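Long-range contact in creatinine amidohydrolase (Nostoc punctiforme PCC 73102, PDB 3NO4), which belongs to the creatininase superfamily and probably hydrolyses carbon-nitrogen bonds of amides other than peptides with the help of bound metal: residues L178-P189 against M233-H244. Residues are numbered along the deposited sequence; the frame is centred on the assembly and turned at random. Where two conformers were deposited one is given.
Sequences LYGDQEGSHATP and MGSNPGLATPEH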
loop_
_atom_site.group_PDB
_atom_site.type_symbol
_atom_site.label_atom_id
_atom_site.label_comp_id
_atom_site.label_asym_id
_atom_site.label_seq_id
_atom_site.Cartn_x
_atom_site.Cartn_y
_atom_site.Cartn_z
ATOM N N LEU A 178 -10.354 -33.582 30.040
ATOM C CA LEU A 178 -11.807 -33.569 29.838
ATOM C C LEU A 178 -12.235 -34.150 28.496
ATOM O O LEU A 178 -13.189 -34.885 28.449
ATOM C CB LEU A 178 -12.365 -32.147 29.990
ATOM C CG LEU A 178 -12.221 -31.496 31.373
ATOM C CD1 LEU A 178 -12.808 -30.073 31.270
ATOM C CD2 LEU A 178 -12.887 -32.360 32.516
ATOM N N TYR A 179 -11.542 -33.813 27.411
ATOM C CA TYR A 179 -12.019 -34.100 26.037
ATOM C C TYR A 179 -11.153 -35.059 25.204
ATOM O O TYR A 179 -11.597 -35.531 24.144
ATOM C CB TYR A 179 -12.174 -32.794 25.284
ATOM C CG TYR A 179 -12.935 -31.738 26.054
ATOM C CD1 TYR A 179 -14.205 -31.996 26.550
ATOM C CD2 TYR A 179 -12.387 -30.473 26.281
ATOM C CE1 TYR A 179 -14.917 -31.015 27.263
ATOM C CE2 TYR A 179 -13.081 -29.507 26.980
ATOM C CZ TYR A 179 -14.337 -29.778 27.465
ATOM O OH TYR A 179 -14.994 -28.819 28.148
ATOM N N GLY A 180 -9.921 -35.313 25.652
ATOM C CA GLY A 180 -9.024 -36.275 25.011
ATOM C C GLY A 180 -8.735 -35.861 23.592
ATOM O O GLY A 180 -8.521 -34.677 23.330
ATOM N N ASP A 181 -8.854 -36.834 22.683
ATOM C CA ASP A 181 -8.621 -36.589 21.260
ATOM C C ASP A 181 -9.850 -36.010 20.522
ATOM O O ASP A 181 -9.782 -35.788 19.326
ATOM C CB ASP A 181 -8.047 -37.850 20.592
ATOM C CG ASP A 181 -6.624 -38.145 21.061
ATOM O OD1 ASP A 181 -5.749 -37.247 20.936
ATOM O OD2 ASP A 181 -6.390 -39.262 21.569
ATOM N N GLN A 182 -10.943 -35.724 21.246
ATOM C CA GLN A 182 -12.091 -34.966 20.713
ATOM C C GLN A 182 -12.008 -33.445 20.963
ATOM O O GLN A 182 -12.953 -32.728 20.659
ATOM C CB GLN A 182 -13.410 -35.520 21.267
ATOM C CG GLN A 182 -13.759 -36.923 20.788
ATOM C CD GLN A 182 -15.125 -37.349 21.287
ATOM O OE1 GLN A 182 -16.158 -36.986 20.737
ATOM N NE2 GLN A 182 -15.133 -38.063 22.356
ATOM N N GLU A 183 -10.888 -32.940 21.479
ATOM C CA GLU A 183 -10.689 -31.490 21.591
ATOM C C GLU A 183 -10.586 -30.864 20.208
ATOM O O GLU A 183 -11.176 -29.804 19.965
ATOM C CB GLU A 183 -9.452 -31.156 22.451
ATOM C CG GLU A 183 -8.927 -29.693 22.439
ATOM C CD GLU A 183 -9.819 -28.659 23.131
ATOM O OE1 GLU A 183 -10.907 -29.018 23.688
ATOM O OE2 GLU A 183 -9.409 -27.464 23.097
ATOM N N GLY A 184 -9.818 -31.500 19.318
ATOM C CA GLY A 184 -9.592 -30.975 17.959
ATOM C C GLY A 184 -8.857 -29.648 17.891
ATOM O O GLY A 184 -8.177 -29.265 18.858
ATOM N N SER A 185 -8.984 -28.962 16.744
ATOM C CA SER A 185 -8.213 -27.772 16.405
ATOM C C SER A 185 -9.050 -26.510 16.205
ATOM O O SER A 185 -8.493 -25.446 16.247
ATOM C CB SER A 185 -7.453 -27.949 15.064
ATOM O OG SER A 185 -6.668 -29.079 15.053
ATOM N N HIS A 186 -10.334 -26.653 15.865
ATOM C CA HIS A 186 -11.230 -25.530 15.644
ATOM C C HIS A 186 -12.665 -25.903 16.052
ATOM O O HIS A 186 -13.114 -27.021 15.817
ATOM C CB HIS A 186 -11.151 -25.046 14.172
ATOM C CG HIS A 186 -12.035 -23.872 13.907
ATOM N ND1 HIS A 186 -11.689 -22.591 14.259
ATOM C CD2 HIS A 186 -13.299 -23.804 13.435
ATOM C CE1 HIS A 186 -12.689 -21.776 13.956
ATOM N NE2 HIS A 186 -13.674 -22.483 13.441
ATOM N N ALA A 187 -13.354 -24.948 16.679
ATOM C CA ALA A 187 -14.648 -25.153 17.322
ATOM C C ALA A 187 -14.444 -26.220 18.398
ATOM O O ALA A 187 -15.121 -27.230 18.401
ATOM C CB ALA A 187 -15.743 -25.539 16.293
ATOM N N THR A 188 -13.451 -25.989 19.255
ATOM C CA THR A 188 -13.018 -26.969 20.232
ATOM C C THR A 188 -13.989 -26.951 21.427
ATOM O O THR A 188 -14.544 -25.902 21.739
ATOM C CB THR A 188 -11.587 -26.713 20.777
ATOM O OG1 THR A 188 -11.563 -25.514 21.565
ATOM C CG2 THR A 188 -10.545 -26.662 19.669
ATOM N N PRO A 189 -14.207 -28.099 22.081
ATOM C CA PRO A 189 -15.017 -28.054 23.312
ATOM C C PRO A 189 -14.479 -27.106 24.383
ATOM O O PRO A 189 -15.290 -26.481 25.069
ATOM C CB PRO A 189 -15.072 -29.518 23.776
ATOM C CG PRO A 189 -14.098 -30.258 22.945
ATOM C CD PRO A 189 -13.905 -29.483 21.696
HETATM N N MSE A 233 -12.903 -28.568 12.970
HETATM C CA MSE A 233 -11.713 -29.392 12.732
HETATM C C MSE A 233 -11.483 -30.307 13.944
HETATM O O MSE A 233 -10.996 -29.874 14.974
HETATM C CB MSE A 233 -10.494 -28.510 12.506
HETATM C CG MSE A 233 -10.584 -27.556 11.288
HETATM SE SE MSE A 233 -9.075 -26.315 11.330
HETATM C CE MSE A 233 -7.731 -27.629 10.765
ATOM N N GLY A 234 -11.881 -31.564 13.802
ATOM C CA GLY A 234 -11.509 -32.636 14.715
ATOM C C GLY A 234 -12.218 -32.670 16.057
ATOM O O GLY A 234 -11.886 -33.525 16.915
ATOM N N SER A 235 -13.222 -31.809 16.222
ATOM C CA SER A 235 -13.676 -31.402 17.528
ATOM C C SER A 235 -15.078 -31.912 17.803
ATOM O O SER A 235 -15.884 -32.062 16.858
ATOM C CB SER A 235 -13.617 -29.879 17.659
ATOM O OG SER A 235 -14.500 -29.233 16.786
ATOM N N ASN A 236 -15.335 -32.198 19.075
ATOM C CA ASN A 236 -16.668 -32.460 19.572
ATOM C C ASN A 236 -17.043 -31.381 20.579
ATOM O O ASN A 236 -17.001 -31.614 21.804
ATOM C CB ASN A 236 -16.797 -33.864 20.168
ATOM C CG ASN A 236 -18.233 -34.224 20.505
ATOM O OD1 ASN A 236 -19.142 -33.412 20.339
ATOM N ND2 ASN A 236 -18.439 -35.437 21.002
ATOM N N PRO A 237 -17.477 -30.207 20.073
ATOM C CA PRO A 237 -17.902 -29.143 21.004
ATOM C C PRO A 237 -19.131 -29.446 21.842
ATOM O O PRO A 237 -19.364 -28.752 22.821
ATOM C CB PRO A 237 -18.125 -27.923 20.083
ATOM C CG PRO A 237 -18.456 -28.525 18.768
ATOM C CD PRO A 237 -17.609 -29.770 18.669
ATOM N N GLY A 238 -19.886 -30.488 21.495
ATOM C CA GLY A 238 -20.962 -30.975 22.328
ATOM C C GLY A 238 -20.534 -31.495 23.702
ATOM O O GLY A 238 -21.392 -31.652 24.569
ATOM N N LEU A 239 -19.235 -31.784 23.906
ATOM C CA LEU A 239 -18.752 -32.132 25.257
ATOM C C LEU A 239 -18.652 -30.904 26.184
ATOM O O LEU A 239 -18.525 -31.093 27.400
ATOM C CB LEU A 239 -17.428 -32.898 25.195
ATOM C CG LEU A 239 -17.452 -34.212 24.396
ATOM C CD1 LEU A 239 -15.997 -34.707 24.218
ATOM C CD2 LEU A 239 -18.349 -35.297 25.035
ATOM N N ALA A 240 -18.717 -29.674 25.641
ATOM C CA ALA A 240 -18.575 -28.468 26.461
ATOM C C ALA A 240 -19.701 -28.323 27.495
ATOM O O ALA A 240 -20.844 -28.699 27.243
ATOM C CB ALA A 240 -18.500 -27.213 25.603
ATOM N N THR A 241 -19.343 -27.823 28.677
ATOM C CA THR A 241 -20.323 -27.335 29.662
ATOM C C THR A 241 -19.881 -25.942 30.178
ATOM O O THR A 241 -18.680 -25.640 30.186
ATOM C CB THR A 241 -20.529 -28.306 30.844
ATOM O OG1 THR A 241 -19.403 -28.217 31.735
ATOM C CG2 THR A 241 -20.731 -29.735 30.355
ATOM N N PRO A 242 -20.836 -25.116 30.657
ATOM C CA PRO A 242 -20.397 -23.830 31.282
ATOM C C PRO A 242 -19.534 -24.024 32.555
ATOM O O PRO A 242 -18.710 -23.168 32.858
ATOM C CB PRO A 242 -21.721 -23.110 31.587
ATOM C CG PRO A 242 -22.763 -24.245 31.702
ATOM C CD PRO A 242 -22.310 -25.277 30.696
ATOM N N GLU A 243 -19.683 -25.159 33.234
ATOM C CA GLU A 243 -18.881 -25.500 34.432
ATOM C C GLU A 243 -17.417 -25.696 34.027
ATOM O O GLU A 243 -16.547 -25.085 34.621
ATOM C CB GLU A 243 -19.399 -26.753 35.138
ATOM C CG GLU A 243 -20.765 -26.581 35.859
ATOM C CD GLU A 243 -21.964 -26.366 34.913
ATOM O OE1 GLU A 243 -21.961 -26.897 33.775
ATOM O OE2 GLU A 243 -22.898 -25.626 35.298
ATOM N N HIS A 244 -17.164 -26.488 32.978
ATOM C CA HIS A 244 -15.810 -26.585 32.368
ATOM C C HIS A 244 -15.299 -25.215 31.933
ATOM O O HIS A 244 -14.133 -24.911 32.111
ATOM C CB HIS A 244 -15.775 -27.503 31.133
ATOM C CG HIS A 244 -16.136 -28.916 31.410
ATOM N ND1 HIS A 244 -16.412 -29.817 30.401
ATOM C CD2 HIS A 244 -16.301 -29.584 32.580
ATOM C CE1 HIS A 244 -16.704 -30.990 30.944
ATOM N NE2 HIS A 244 -16.646 -30.874 32.260
HETATM O O HOH W 1 -9.306 -34.526 17.018
HETATM O O HOH W 2 -8.067 -31.191 14.170
#
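Y179 and H244 meet where helix 169-179 ends and helix 242-265 begins. The tyrosine suits its place because a flat, apolar ring carries a polar tip. From CB its ring runs between L178 CB on one face and P189 CB on the other; CD1 touches L239 CB at 3.6 Å, CE1 lies against the L239 carbonyl, and OH ends 2.8 Å from H244 ND1 in a hydrogen bond whose proton could sit on either partner. That hydroxyl comes in at the imidazole edge, while L178 CD1 makes a CH-pi contact over one face, 3.6 Å from the ring centroid, and T241 OG1 lies over the other. The same OG1 accepts from H244 N, the capping bond of helix 242-265. An alanine in place of H244 would probably leave Y179 OH without this mate and open a gap beside L178 CD1.

Further along, N236 lies alongside Q182. N236 CG stands anti to the backbone N (chi1 -172°), which lets ND2 donate to Q182 OE1 at 2.8 Å, the two amides turned 36° apart, while N236 N donates to Q182 O. Glycine suits position 184: phi is positive, and a CB would run into M233 O, G234 C and S235 N. M233 O takes S185 N in a nearly straight bond of 2.8 Å and H186 N in a weak one, while M233 N donates to H186 O: a classic beta bulge. The short side chain of S235 sets OG across the contact, 2.8 Å from H186 O and 2.6 Å from A187 O, its one proton within reach of both.

H186 NE2 bonds to Q49 O, its ring stacks on H90, and its side chain comes about 4 Å (nearest atoms) from the nickel held by H50, D59 and E191. Mostly backbone carbonyls thus receive the facing segment's donors, with H186, in the bulge, close to the metal.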